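Local atomic coordinates of Ceg4 (Legionella pneumophila subsp. pneumophila, PDB entry 6AOK), a protein that removes phosphate from phosphotyrosine as a HAD-like phosphatase effector and attenuates activation of eukaryotic MAPK pathways. Residues 20-25 against 199-204. Numbering follows the deposited sequence.
Sequences DGTVTG and FEWSQY. With MG (magnesium ion), chain B.
The magnesium-binding loop after strand 13-17 of the HAD-like phosphatase domain is backed here by F199 and W201 at the start of the last helix of this domain, 201-211. T22 lies between the two aromatic rings and the metal site. Its CG2 sits over one face of the F199 ring, 4.0 Å from the centroid, in a CH-pi contact. With CG2 anti to the backbone N and OG1 beside it (chi1 -62°), the methyl faces the F199 ring and the hydroxyl faces the D18 carboxylate. The same methyl also touches CZ2 of W201. OG1 of T22 is hydrogen-bonded to D18, a magnesium ligand, so one short side chain meets both the aromatic packing and the second shell of the metal. CE1 of F199 also lies 3.6 Å from the carbonyl O of G21. The carbonyl O of T22 accepts a bent hydrogen bond from NE1 of W201, at 3.2 Å with an N-H...O angle of 141°. The oxygen lies in the plane of the indole, while NE1 is tilted 29° from the carbonyl plane. The indole presents its edge to this carbonyl. CG2 of V23 adds an apolar contact at 4.0 Å from CZ2 of W201. F96 and F97 of helix 91-100 pack against the same indole. D18, D20 and T22 fit the DxDx(T/V) signature of HAD phosphatases, placed as usual at the end of a central strand of a parallel sheet. D20 binds magnesium through its backbone O at 2.0 Å, and three waters, D18 and D167 complete the site. The D20 carboxylate turns elsewhere, its OD2 hydrogen-bonded to N114. G21 follows with a positive phi, and its N donates a nearly straight bond of 2.9 Å to OG1 of T24, closing the turn beside the metal.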
loop_
_atom_site.group_PDB
_atom_site.type_symbol
_atom_site.label_atom_id
_atom_site.label_comp_id
_atom_site.label_asym_id
_atom_site.label_seq_id
_atom_site.Cartn_x
_atom_site.Cartn_y
_atom_site.Cartn_z
ATOM N N ASP A 20 6.142 -2.613 1.940
ATOM C CA ASP A 20 6.865 -3.757 2.513
ATOM C C ASP A 20 7.028 -3.584 4.010
ATOM O O ASP A 20 7.659 -2.602 4.448
ATOM C CB ASP A 20 8.254 -3.888 1.892
ATOM C CG ASP A 20 8.217 -4.144 0.415
ATOM O OD1 ASP A 20 7.701 -5.213 -0.034
ATOM O OD2 ASP A 20 8.682 -3.242 -0.316
ATOM N N GLY A 21 6.536 -4.563 4.787
ATOM C CA GLY A 21 6.649 -4.510 6.221
ATOM C C GLY A 21 5.557 -3.698 6.890
ATOM O O GLY A 21 5.494 -3.659 8.115
ATOM N N THR A 22 4.690 -3.074 6.116
ATOM C CA THR A 22 3.527 -2.378 6.640
ATOM C C THR A 22 2.267 -3.076 6.156
ATOM O O THR A 22 1.523 -3.677 6.951
ATOM C CB THR A 22 3.598 -0.900 6.187
ATOM O OG1 THR A 22 4.799 -0.290 6.738
ATOM C CG2 THR A 22 2.346 -0.132 6.633
ATOM N N VAL A 23 2.031 -3.060 4.853
ATOM C CA VAL A 23 0.987 -3.893 4.266
ATOM C C VAL A 23 1.410 -5.376 4.271
ATOM O O VAL A 23 0.601 -6.259 4.564
ATOM C CB VAL A 23 0.663 -3.378 2.844
ATOM C CG1 VAL A 23 -0.327 -4.260 2.172
ATOM C CG2 VAL A 23 0.087 -1.918 2.842
ATOM N N THR A 24 2.678 -5.681 3.972
ATOM C CA THR A 24 3.168 -7.056 4.048
ATOM C C THR A 24 3.815 -7.295 5.382
ATOM O O THR A 24 4.026 -6.369 6.153
ATOM C CB THR A 24 4.194 -7.391 2.949
ATOM O OG1 THR A 24 5.470 -6.815 3.303
ATOM C CG2 THR A 24 3.751 -6.926 1.638
ATOM N N GLY A 25 4.207 -8.555 5.637
ATOM C CA GLY A 25 4.912 -8.791 6.892
ATOM C C GLY A 25 6.435 -8.861 6.816
ATOM O O GLY A 25 7.066 -9.285 7.783
ATOM N N PHE A 199 0.774 -3.892 12.706
ATOM C CA PHE A 199 -0.262 -2.927 12.352
ATOM C C PHE A 199 -1.649 -3.568 12.520
ATOM O O PHE A 199 -1.885 -4.677 12.021
ATOM C CB PHE A 199 -0.070 -2.461 10.923
ATOM C CG PHE A 199 1.147 -1.619 10.722
ATOM C CD1 PHE A 199 2.386 -2.218 10.424
ATOM C CD2 PHE A 199 1.081 -0.254 10.858
ATOM C CE1 PHE A 199 3.547 -1.420 10.224
ATOM C CE2 PHE A 199 2.254 0.526 10.672
ATOM C CZ PHE A 199 3.459 -0.074 10.340
ATOM N N GLU A 200 -2.565 -2.855 13.183
ATOM C CA GLU A 200 -3.902 -3.361 13.509
ATOM C C GLU A 200 -4.869 -2.989 12.377
ATOM O O GLU A 200 -5.774 -2.158 12.512
ATOM C CB GLU A 200 -4.368 -2.791 14.843
ATOM C CG GLU A 200 -3.510 -3.209 16.025
ATOM C CD GLU A 200 -4.028 -2.703 17.390
ATOM O OE1 GLU A 200 -5.270 -2.545 17.560
ATOM O OE2 GLU A 200 -3.186 -2.511 18.302
ATOM N N TRP A 201 -4.652 -3.618 11.227
ATOM C CA TRP A 201 -5.456 -3.295 10.057
ATOM C C TRP A 201 -6.945 -3.428 10.333
ATOM O O TRP A 201 -7.752 -2.695 9.747
ATOM C CB TRP A 201 -5.048 -4.200 8.894
ATOM C CG TRP A 201 -3.694 -3.836 8.357
ATOM C CD1 TRP A 201 -2.539 -4.548 8.511
ATOM C CD2 TRP A 201 -3.346 -2.666 7.592
ATOM N NE1 TRP A 201 -1.508 -3.904 7.889
ATOM C CE2 TRP A 201 -1.973 -2.748 7.319
ATOM C CE3 TRP A 201 -4.078 -1.571 7.093
ATOM C CZ2 TRP A 201 -1.293 -1.783 6.559
ATOM C CZ3 TRP A 201 -3.392 -0.591 6.348
ATOM C CH2 TRP A 201 -2.006 -0.720 6.087
ATOM N N SER A 202 -7.353 -4.356 11.213
ATOM C CA SER A 202 -8.795 -4.468 11.407
ATOM C C SER A 202 -9.333 -3.283 12.209
ATOM O O SER A 202 -10.499 -2.871 12.024
ATOM C CB SER A 202 -9.156 -5.788 12.077
ATOM O OG SER A 202 -8.661 -5.798 13.396
ATOM N N GLN A 203 -8.502 -2.708 13.077
ATOM C CA GLN A 203 -8.916 -1.495 13.772
ATOM C C GLN A 203 -8.994 -0.302 12.819
ATOM O O GLN A 203 -9.914 0.520 12.929
ATOM C CB GLN A 203 -7.957 -1.188 14.915
ATOM C CG GLN A 203 -8.339 0.067 15.697
ATOM C CD GLN A 203 -9.673 -0.088 16.463
ATOM O OE1 GLN A 203 -10.624 0.688 16.268
ATOM N NE2 GLN A 203 -9.741 -1.100 17.322
ATOM N N TYR A 204 -8.031 -0.178 11.893
ATOM C CA TYR A 204 -8.055 0.958 10.962
ATOM C C TYR A 204 -9.261 0.860 10.046
ATOM O O TYR A 204 -9.880 1.874 9.735
ATOM C CB TYR A 204 -6.778 1.051 10.119
ATOM C CG TYR A 204 -5.501 0.833 10.909
ATOM C CD1 TYR A 204 -5.407 1.204 12.234
ATOM C CD2 TYR A 204 -4.411 0.235 10.326
ATOM C CE1 TYR A 204 -4.249 0.955 12.965
ATOM C CE2 TYR A 204 -3.254 0.012 11.035
ATOM C CZ TYR A 204 -3.174 0.342 12.335
ATOM O OH TYR A 204 -2.018 0.072 13.042
HETATM MG MG MG B . 8.525 -0.862 5.041
HETATM O O HOH W 1 9.437 -0.598 3.229
HETATM O O HOH W 2 9.374 1.016 5.463
HETATM O O HOH W 3 10.186 -1.948 5.768
#